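PDB 3BJR: putative carboxylesterase from Lactobacillus plantarum WCFS1, which probably hydrolyses carboxylic ester bonds as a serine hydrolase of the alpha/beta-hydrolase type. Local coordinates for residues A[127-132]-A[164-169]; A[142-147]-A[198-203]; A[207-212]-A[239-244]. One frame throughout, in Å; residues are numbered along the deposited sequence.

Contact 1: residues A[127-132]-A[164-169]; sequences TPAGFS and NVVLGY
Pro128 and Val166 begin a ladder of four backbone hydrogen bonds that joins strands 127-131 and 165-168 in parallel, their axes 12° apart. Val166 N donates to Pro128 O at 3.0 Å, and Val166 O in turn accepts Gly130 N at 2.8 Å, the donor tilted out of the carbonyl plane. Gly130 O receives Gly168 N at 2.8 Å, the straightest bond of the set at 172°. Beyond the strand end, Ser132 N still reaches Gly168 O, so that both polar backbone atoms of Val166, Gly130 and Gly168 are used across this pair. The proline has no N-H to offer: Pro128 CD sits 3.3 Å from Asn164 O instead.

On the face carrying Ala129 and Phe131, Val166 CB packs on Ala129 CB, while Phe131 CD2 lies close to the CA of Gly168, where a side chain would meet the ring. Thr127 turns its methyl anti to the backbone N, which sets Thr127 CG2 3.9 Å from Val166 CG2. With an alanine here, that methyl contact would be lost and a small gap is likely to open beside the valine.

Ser132, with its positive phi of 57°, has the strained backbone expected of a nucleophile elbow, consistent with the Gly-x-Ser-x-Gly pattern of serine esterases. The pair lies at the middle of the sheet; the backbones of Thr127, Ala129 and Phe131 bond outward to Ala52, Ile54 and Val56 of strand 50-56. Helix 133-153 packs its Val138 on Pro128, Val165 and Leu167, whereas helix 248-257 meets Phe131 and Tyr169.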
loop_
_atom_site.group_PDB
_atom_site.type_symbol
_atom_site.label_atom_id
_atom_site.label_comp_id
_atom_site.label_asym_id
_atom_site.label_seq_id
_atom_site.Cartn_x
_atom_site.Cartn_y
_atom_site.Cartn_z
ATOM N N THR A 127 14.288 -5.658 14.823
ATOM C CA THR A 127 13.086 -5.066 14.259
ATOM C C THR A 127 11.831 -5.296 15.089
ATOM O O THR A 127 11.347 -6.419 15.177
ATOM C CB THR A 127 12.796 -5.705 12.894
ATOM O OG1 THR A 127 13.960 -5.571 12.069
ATOM C CG2 THR A 127 11.582 -5.075 12.236
ATOM N N PRO A 128 11.336 -4.237 15.745
ATOM C CA PRO A 128 10.029 -4.298 16.368
ATOM C C PRO A 128 8.924 -4.378 15.303
ATOM O O PRO A 128 8.981 -3.634 14.340
ATOM C CB PRO A 128 9.927 -2.948 17.100
ATOM C CG PRO A 128 11.313 -2.482 17.273
ATOM C CD PRO A 128 11.996 -2.943 16.010
ATOM N N ALA A 129 7.945 -5.276 15.517
ATOM C CA ALA A 129 6.794 -5.514 14.673
ATOM C C ALA A 129 5.545 -5.341 15.540
ATOM O O ALA A 129 5.229 -6.179 16.405
ATOM C CB ALA A 129 6.868 -6.915 14.079
ATOM N N GLY A 130 4.847 -4.226 15.327
ATOM C CA GLY A 130 3.674 -3.851 16.114
ATOM C C GLY A 130 2.371 -4.109 15.402
ATOM O O GLY A 130 2.224 -3.835 14.201
ATOM N N PHE A 131 1.444 -4.682 16.149
ATOM C CA PHE A 131 0.105 -5.050 15.686
ATOM C C PHE A 131 -1.033 -4.404 16.483
ATOM O O PHE A 131 -0.967 -4.367 17.697
ATOM C CB PHE A 131 -0.013 -6.545 15.759
ATOM C CG PHE A 131 0.974 -7.268 14.868
ATOM C CD1 PHE A 131 2.278 -7.510 15.294
ATOM C CD2 PHE A 131 0.608 -7.693 13.620
ATOM C CE1 PHE A 131 3.181 -8.157 14.478
ATOM C CE2 PHE A 131 1.489 -8.357 12.818
ATOM C CZ PHE A 131 2.788 -8.592 13.250
ATOM N N SER A 132 -2.070 -3.896 15.795
ATOM C CA SER A 132 -3.208 -3.277 16.461
ATOM C C SER A 132 -2.634 -2.144 17.319
ATOM O O SER A 132 -1.810 -1.381 16.821
ATOM C CB SER A 132 -4.037 -4.318 17.235
ATOM O OG SER A 132 -5.136 -3.728 17.888
ATOM N N ASN A 164 14.723 -1.624 11.685
ATOM C CA ASN A 164 13.573 -1.294 10.837
ATOM C C ASN A 164 12.398 -1.381 11.791
ATOM O O ASN A 164 12.578 -1.834 12.913
ATOM C CB ASN A 164 13.359 -2.349 9.757
ATOM C CG ASN A 164 14.533 -2.506 8.844
ATOM O OD1 ASN A 164 14.820 -1.651 8.013
ATOM N ND2 ASN A 164 15.208 -3.629 8.972
ATOM N N VAL A 165 11.222 -0.887 11.391
ATOM C CA VAL A 165 9.980 -1.177 12.131
ATOM C C VAL A 165 8.925 -1.729 11.133
ATOM O O VAL A 165 8.951 -1.452 9.956
ATOM C CB VAL A 165 9.421 -0.005 12.987
ATOM C CG1 VAL A 165 10.506 0.448 13.993
ATOM C CG2 VAL A 165 8.921 1.128 12.138
ATOM N N VAL A 166 8.053 -2.583 11.644
ATOM C CA VAL A 166 6.961 -3.157 10.947
ATOM C C VAL A 166 5.701 -2.798 11.723
ATOM O O VAL A 166 5.675 -2.944 12.946
ATOM C CB VAL A 166 7.116 -4.661 10.896
ATOM C CG1 VAL A 166 5.844 -5.302 10.452
ATOM C CG2 VAL A 166 8.352 -5.069 10.006
ATOM N N LEU A 167 4.663 -2.332 11.009
ATOM C CA LEU A 167 3.343 -1.978 11.595
ATOM C C LEU A 167 2.282 -2.771 10.839
ATOM O O LEU A 167 2.207 -2.653 9.627
ATOM C CB LEU A 167 3.054 -0.470 11.441
ATOM C CG LEU A 167 4.113 0.554 11.889
ATOM C CD1 LEU A 167 3.597 1.979 11.565
ATOM C CD2 LEU A 167 4.418 0.398 13.340
ATOM N N GLY A 168 1.509 -3.592 11.554
ATOM C CA GLY A 168 0.404 -4.419 11.008
ATOM C C GLY A 168 -0.906 -4.066 11.683
ATOM O O GLY A 168 -1.050 -4.171 12.905
ATOM N N TYR A 169 -1.867 -3.626 10.882
ATOM C CA TYR A 169 -3.170 -3.158 11.349
ATOM C C TYR A 169 -3.062 -2.210 12.529
ATOM O O TYR A 169 -3.702 -2.414 13.542
ATOM C CB TYR A 169 -4.093 -4.340 11.671
ATOM C CG TYR A 169 -4.106 -5.346 10.554
ATOM C CD1 TYR A 169 -4.719 -5.058 9.366
ATOM C CD2 TYR A 169 -3.449 -6.565 10.667
ATOM C CE1 TYR A 169 -4.684 -5.956 8.311
ATOM C CE2 TYR A 169 -3.430 -7.486 9.622
ATOM C CZ TYR A 169 -4.043 -7.165 8.434
ATOM O OH TYR A 169 -4.048 -8.061 7.361
#

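Contact 2: residues A[142-147]-A[198-203]; sequences NDYWAT and DQHVNS
Asp143 and Asn202 are joined by a hydrogen bond between helix segment 142-147 and loop 198-203. Asn202 ND2 donates to Asp143 O at 2.8 Å, in the plane of the carbonyl and on one of its lone pairs, and the acceptor lies almost in the plane of the donating amide. The helix is kinked here: Thr147 N bonds Tyr144 O rather than the carbonyl of Asp143, four residues back, to which the asparagine amide is a donor. Asn202 holds CG between its backbone N and carbonyl carbon (chi1 57°), which swings the amide up to the helix, and its OD1 is held by Asp204 N.

A second group of contacts is polar without being bonded. The carboxylate of Asp143 rests against the backbone of His200, with Asp143 OD2 3.3 Å from His200 O. Both are acceptors, so no bond joins them; the other carboxylate oxygen, OD1, accepts Asn205 ND2.

The aromatic contact is oblique, the planes of Tyr144 and His200 lying 35° apart. Here the tyrosine's hydroxyl leads: Tyr144 OH lies over one face of the imidazole, 3.2 Å from His200 CG, while the CB of Gln199 backs the other face. A hydrogen bond from His200 ND1 to Ala196 O restrains the turn of the ring. Val201 adds a van der Waals touch, Val201 CG2 lying 3.8 Å from Asp143 OD1.

The contact ties the loop leading from strand 165-168 to strand 208-213 onto helix 133-153. Tyr227 of helix 222-233 touches both Asp143 and Val201, and Trp188 meets the Tyr144 ring edge-to-face.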
loop_
_atom_site.group_PDB
_atom_site.type_symbol
_atom_site.label_atom_id
_atom_site.label_comp_id
_atom_site.label_asym_id
_atom_site.label_seq_id
_atom_site.Cartn_x
_atom_site.Cartn_y
_atom_site.Cartn_z
ATOM N N ASN A 142 9.557 4.478 16.857
ATOM C CA ASN A 142 10.365 4.881 15.730
ATOM C C ASN A 142 10.635 6.375 15.754
ATOM O O ASN A 142 11.648 6.829 15.238
ATOM C CB ASN A 142 9.667 4.511 14.410
ATOM C CG ASN A 142 10.638 4.420 13.255
ATOM O OD1 ASN A 142 11.836 4.331 13.482
ATOM N ND2 ASN A 142 10.136 4.396 12.029
ATOM N N ASP A 143 9.712 7.120 16.356
ATOM C CA ASP A 143 9.813 8.569 16.487
ATOM C C ASP A 143 10.668 9.055 17.648
ATOM O O ASP A 143 11.285 10.116 17.556
ATOM C CB ASP A 143 8.442 9.181 16.770
ATOM C CG ASP A 143 7.475 9.215 15.556
ATOM O OD1 ASP A 143 7.700 8.621 14.456
ATOM O OD2 ASP A 143 6.416 9.862 15.783
ATOM N N TYR A 144 10.672 8.310 18.745
ATOM C CA TYR A 144 11.277 8.762 19.983
ATOM C C TYR A 144 12.429 7.942 20.574
ATOM O O TYR A 144 12.916 8.264 21.664
ATOM C CB TYR A 144 10.180 8.811 21.051
ATOM C CG TYR A 144 9.109 9.857 20.844
ATOM C CD1 TYR A 144 9.435 11.201 20.765
ATOM C CD2 TYR A 144 7.770 9.509 20.799
ATOM C CE1 TYR A 144 8.454 12.172 20.594
ATOM C CE2 TYR A 144 6.785 10.470 20.631
ATOM C CZ TYR A 144 7.127 11.790 20.525
ATOM O OH TYR A 144 6.153 12.751 20.368
ATOM N N TRP A 145 12.852 6.884 19.896
ATOM C CA TRP A 145 13.935 6.053 20.421
ATOM C C TRP A 145 15.216 6.805 20.785
ATOM O O TRP A 145 15.770 6.539 21.837
ATOM C CB TRP A 145 14.288 4.917 19.457
ATOM C CG TRP A 145 14.856 5.317 18.154
ATOM C CD1 TRP A 145 14.163 5.610 17.025
ATOM C CD2 TRP A 145 16.244 5.437 17.806
ATOM N NE1 TRP A 145 15.014 5.938 16.019
ATOM C CE2 TRP A 145 16.302 5.806 16.458
ATOM C CE3 TRP A 145 17.438 5.254 18.500
ATOM C CZ2 TRP A 145 17.502 5.996 15.788
ATOM C CZ3 TRP A 145 18.621 5.458 17.832
ATOM C CH2 TRP A 145 18.646 5.829 16.498
ATOM N N ALA A 146 15.657 7.735 19.923
ATOM C CA ALA A 146 16.917 8.478 20.092
ATOM C C ALA A 146 16.792 9.658 21.008
ATOM O O ALA A 146 17.791 10.172 21.468
ATOM C CB ALA A 146 17.447 8.963 18.745
ATOM N N THR A 147 15.557 10.067 21.269
ATOM C CA THR A 147 15.257 11.223 22.097
ATOM C C THR A 147 14.565 10.834 23.406
ATOM O O THR A 147 15.237 10.449 24.368
ATOM C CB THR A 147 14.440 12.253 21.287
ATOM O OG1 THR A 147 13.344 11.602 20.628
ATOM C CG2 THR A 147 15.342 12.912 20.239
ATOM N N ASP A 198 2.451 10.585 13.410
ATOM C CA ASP A 198 2.665 11.282 12.134
ATOM C C ASP A 198 3.115 12.723 12.303
ATOM O O ASP A 198 3.588 13.311 11.344
ATOM C CB ASP A 198 1.406 11.235 11.230
ATOM C CG ASP A 198 0.240 12.027 11.786
ATOM O OD1 ASP A 198 -0.186 11.763 12.935
ATOM O OD2 ASP A 198 -0.265 12.905 11.057
ATOM N N GLN A 199 2.952 13.296 13.497
ATOM C CA GLN A 199 3.379 14.685 13.775
ATOM C C GLN A 199 4.837 14.791 14.278
ATOM O O GLN A 199 5.416 15.892 14.282
ATOM C CB GLN A 199 2.435 15.332 14.796
ATOM C CG GLN A 199 0.992 15.475 14.311
ATOM C CD GLN A 199 0.051 16.014 15.388
ATOM O OE1 GLN A 199 0.424 16.177 16.562
ATOM N NE2 GLN A 199 -1.185 16.267 14.994
ATOM N N HIS A 200 5.410 13.650 14.680
ATOM C CA HIS A 200 6.760 13.590 15.279
ATOM C C HIS A 200 7.755 12.670 14.543
ATOM O O HIS A 200 8.698 12.107 15.157
ATOM C CB HIS A 200 6.634 13.232 16.771
ATOM C CG HIS A 200 5.714 14.152 17.515
ATOM N ND1 HIS A 200 4.389 13.842 17.762
ATOM C CD2 HIS A 200 5.908 15.399 18.009
ATOM C CE1 HIS A 200 3.818 14.848 18.401
ATOM N NE2 HIS A 200 4.718 15.804 18.564
ATOM N N VAL A 201 7.514 12.535 13.230
ATOM C CA VAL A 201 8.410 11.848 12.322
ATOM C C VAL A 201 9.589 12.801 12.119
ATOM O O VAL A 201 9.395 13.971 11.779
ATOM C CB VAL A 201 7.727 11.503 11.002
ATOM C CG1 VAL A 201 8.776 11.098 9.934
ATOM C CG2 VAL A 201 6.707 10.411 11.250
ATOM N N ASN A 202 10.799 12.285 12.350
ATOM C CA ASN A 202 12.031 13.059 12.289
ATOM C C ASN A 202 13.049 12.245 11.536
ATOM O O ASN A 202 12.750 11.130 11.131
ATOM C CB ASN A 202 12.506 13.350 13.703
ATOM C CG ASN A 202 12.702 12.083 14.515
ATOM O OD1 ASN A 202 13.543 11.257 14.175
ATOM N ND2 ASN A 202 11.936 11.929 15.593
ATOM N N SER A 203 14.266 12.763 11.402
ATOM C CA SER A 203 15.316 12.109 10.606
ATOM C C SER A 203 15.839 10.834 11.249
ATOM O O SER A 203 16.504 10.041 10.576
ATOM C CB SER A 203 16.477 13.084 10.309
ATOM O OG SER A 203 17.151 13.497 11.492
#

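Contact 3: residues A[207-212]-A[239-244]; sequences PTFIWT and ELHVFK
The beta-alpha-beta unit made of strand 208-213, helix 222-233 and strand 238-243 brings Phe209 and Ile210 beside Glu239 and Leu240 in parallel register, the strand directions only 4° apart. Five backbone hydrogen bonds run from Glu239 N to Thr208 O at one end to Phe243 N to Thr212 O, 2.9 Å, at the other. On the helix 222-233 face, Leu240 CD1 touches Ile210 CB at 3.9 Å.

The other face carries Phe209, Trp211, Glu239 and His241. Phe209, its ring anti to the backbone N (chi1 -180°), lies alongside Glu239, and Glu239 OE2 comes to the ring edge 3.5 Å from Phe209 CE2. Phe209 CZ also crosses to His241 CD2 at 3.6 Å. Further along, Trp211 CD1 meets Phe243 CE2.

His241 NE2 donates to Glu239 OE2 at 2.9 Å, almost straight and in the imidazole plane, which fixes the ring's rotation. Its ND1 is bonded to ND1 of His241 in the second subunit, whose strand continues the sheet antiparallel. With NE2 already a donor, probably in both subunits, the histidine giving its ND1 proton would probably be doubly protonated and positive, a state the glutamates would be expected to favour.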
loop_
_atom_site.group_PDB
_atom_site.type_symbol
_atom_site.label_atom_id
_atom_site.label_comp_id
_atom_site.label_asym_id
_atom_site.label_seq_id
_atom_site.Cartn_x
_atom_site.Cartn_y
_atom_site.Cartn_z
ATOM N N PRO A 207 13.589 2.892 8.565
ATOM C CA PRO A 207 12.729 2.294 7.541
ATOM C C PRO A 207 11.525 1.572 8.121
ATOM O O PRO A 207 11.660 0.813 9.097
ATOM C CB PRO A 207 13.647 1.337 6.821
ATOM C CG PRO A 207 15.008 2.017 6.920
ATOM C CD PRO A 207 15.015 2.606 8.296
ATOM N N THR A 208 10.367 1.787 7.480
ATOM C CA THR A 208 9.099 1.321 7.999
ATOM C C THR A 208 8.264 0.564 6.976
ATOM O O THR A 208 7.990 1.063 5.891
ATOM C CB THR A 208 8.302 2.540 8.523
ATOM O OG1 THR A 208 9.110 3.252 9.479
ATOM C CG2 THR A 208 6.935 2.132 9.186
ATOM N N PHE A 209 7.815 -0.625 7.362
ATOM C CA PHE A 209 6.937 -1.452 6.553
ATOM C C PHE A 209 5.592 -1.420 7.236
ATOM O O PHE A 209 5.468 -1.807 8.379
ATOM C CB PHE A 209 7.418 -2.895 6.478
ATOM C CG PHE A 209 6.554 -3.768 5.663
ATOM C CD1 PHE A 209 5.493 -4.419 6.201
ATOM C CD2 PHE A 209 6.800 -3.910 4.295
ATOM C CE1 PHE A 209 4.682 -5.253 5.417
ATOM C CE2 PHE A 209 6.010 -4.722 3.527
ATOM C CZ PHE A 209 4.949 -5.374 4.060
ATOM N N ILE A 210 4.570 -0.986 6.504
ATOM C CA ILE A 210 3.229 -0.895 7.040
ATOM C C ILE A 210 2.234 -1.636 6.170
ATOM O O ILE A 210 2.289 -1.557 4.947
ATOM C CB ILE A 210 2.708 0.565 7.068
ATOM C CG1 ILE A 210 3.741 1.536 7.588
ATOM C CG2 ILE A 210 1.427 0.678 7.904
ATOM C CD1 ILE A 210 3.444 2.992 7.204
ATOM N N TRP A 211 1.319 -2.343 6.823
ATOM C CA TRP A 211 0.145 -2.878 6.158
ATOM C C TRP A 211 -1.055 -2.748 7.076
ATOM O O TRP A 211 -0.939 -2.800 8.311
ATOM C CB TRP A 211 0.321 -4.290 5.620
ATOM C CG TRP A 211 0.020 -5.394 6.527
ATOM C CD1 TRP A 211 -1.103 -6.156 6.538
ATOM C CD2 TRP A 211 0.887 -5.937 7.521
ATOM N NE1 TRP A 211 -1.009 -7.114 7.516
ATOM C CE2 TRP A 211 0.216 -7.017 8.114
ATOM C CE3 TRP A 211 2.161 -5.617 7.954
ATOM C CZ2 TRP A 211 0.769 -7.762 9.148
ATOM C CZ3 TRP A 211 2.721 -6.363 8.961
ATOM C CH2 TRP A 211 2.023 -7.418 9.556
ATOM N N THR A 212 -2.206 -2.489 6.460
ATOM C CA THR A 212 -3.460 -2.399 7.217
ATOM C C THR A 212 -4.624 -2.733 6.285
ATOM O O THR A 212 -4.423 -3.173 5.116
ATOM C CB THR A 212 -3.618 -1.029 7.962
ATOM O OG1 THR A 212 -4.653 -1.122 8.961
ATOM C CG2 THR A 212 -3.925 0.051 7.038
ATOM N N GLU A 239 7.416 1.137 2.972
ATOM C CA GLU A 239 6.538 0.434 2.090
ATOM C C GLU A 239 5.164 0.383 2.768
ATOM O O GLU A 239 5.086 0.227 3.942
ATOM C CB GLU A 239 7.149 -0.930 1.801
ATOM C CG GLU A 239 6.375 -1.826 0.980
ATOM C CD GLU A 239 7.196 -2.877 0.265
ATOM O OE1 GLU A 239 8.241 -2.582 -0.273
ATOM O OE2 GLU A 239 6.767 -4.008 0.227
ATOM N N LEU A 240 4.107 0.619 2.018
ATOM C CA LEU A 240 2.749 0.651 2.532
ATOM C C LEU A 240 1.820 -0.247 1.708
ATOM O O LEU A 240 1.771 -0.134 0.507
ATOM C CB LEU A 240 2.206 2.086 2.519
ATOM C CG LEU A 240 0.743 2.382 2.864
ATOM C CD1 LEU A 240 0.460 2.155 4.364
ATOM C CD2 LEU A 240 0.392 3.795 2.476
ATOM N N HIS A 241 1.046 -1.080 2.387
ATOM C CA HIS A 241 0.052 -1.970 1.789
ATOM C C HIS A 241 -1.267 -1.842 2.514
ATOM O O HIS A 241 -1.375 -2.234 3.669
ATOM C CB HIS A 241 0.578 -3.388 1.879
ATOM C CG HIS A 241 1.849 -3.579 1.107
ATOM N ND1 HIS A 241 1.860 -3.753 -0.258
ATOM C CD2 HIS A 241 3.146 -3.585 1.496
ATOM C CE1 HIS A 241 3.107 -3.845 -0.680
ATOM N NE2 HIS A 241 3.906 -3.760 0.364
ATOM N N VAL A 242 -2.249 -1.210 1.870
ATOM C CA VAL A 242 -3.613 -1.068 2.413
ATOM C C VAL A 242 -4.477 -2.069 1.623
ATOM O O VAL A 242 -4.814 -1.845 0.466
ATOM C CB VAL A 242 -4.159 0.383 2.336
ATOM C CG1 VAL A 242 -5.421 0.523 3.174
ATOM C CG2 VAL A 242 -3.161 1.354 2.869
ATOM N N PHE A 243 -4.781 -3.193 2.256
ATOM C CA PHE A 243 -5.535 -4.267 1.634
ATOM C C PHE A 243 -7.018 -4.195 1.967
ATOM O O PHE A 243 -7.399 -3.716 3.029
ATOM C CB PHE A 243 -5.111 -5.625 2.224
ATOM C CG PHE A 243 -3.715 -6.096 1.900
ATOM C CD1 PHE A 243 -3.499 -6.918 0.799
ATOM C CD2 PHE A 243 -2.667 -5.850 2.752
ATOM C CE1 PHE A 243 -2.256 -7.413 0.504
ATOM C CE2 PHE A 243 -1.426 -6.366 2.486
ATOM C CZ PHE A 243 -1.215 -7.134 1.319
ATOM N N LYS A 244 -7.860 -4.708 1.083
ATOM C CA LYS A 244 -9.255 -4.910 1.428
ATOM C C LYS A 244 -9.319 -6.229 2.279
ATOM O O LYS A 244 -9.584 -7.321 1.764
ATOM C CB LYS A 244 -10.081 -5.009 0.188
ATOM C CG LYS A 244 -11.564 -5.118 0.426
ATOM C CD LYS A 244 -12.272 -5.427 -0.862
ATOM C CE LYS A 244 -13.455 -6.326 -0.660
ATOM N NZ LYS A 244 -13.951 -6.818 -1.979
#

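Contact 1 opens first along the chain, and its return to 164-169 closes a largely helical loop; helix 133-153 makes the crossover between these neighbouring strands. Contact 2 starts on that helix, inside the loop, and closes only at 198-203, so the two cross. Contact 3 then follows both in series, closing the last crossover through helix 222-233. Strands 165-168 and 208-213 are adjacent, and probable hydrogen bonds from Leu167 N to Phe209 O and from Tyr169 N to Trp211 O join contacts 1 and 3 into one run of sheet from its middle to the dimer edge. The side chain of Asn142, on the helix of contact 2, touches Val165 of contact 1 and Thr208 of contact 3.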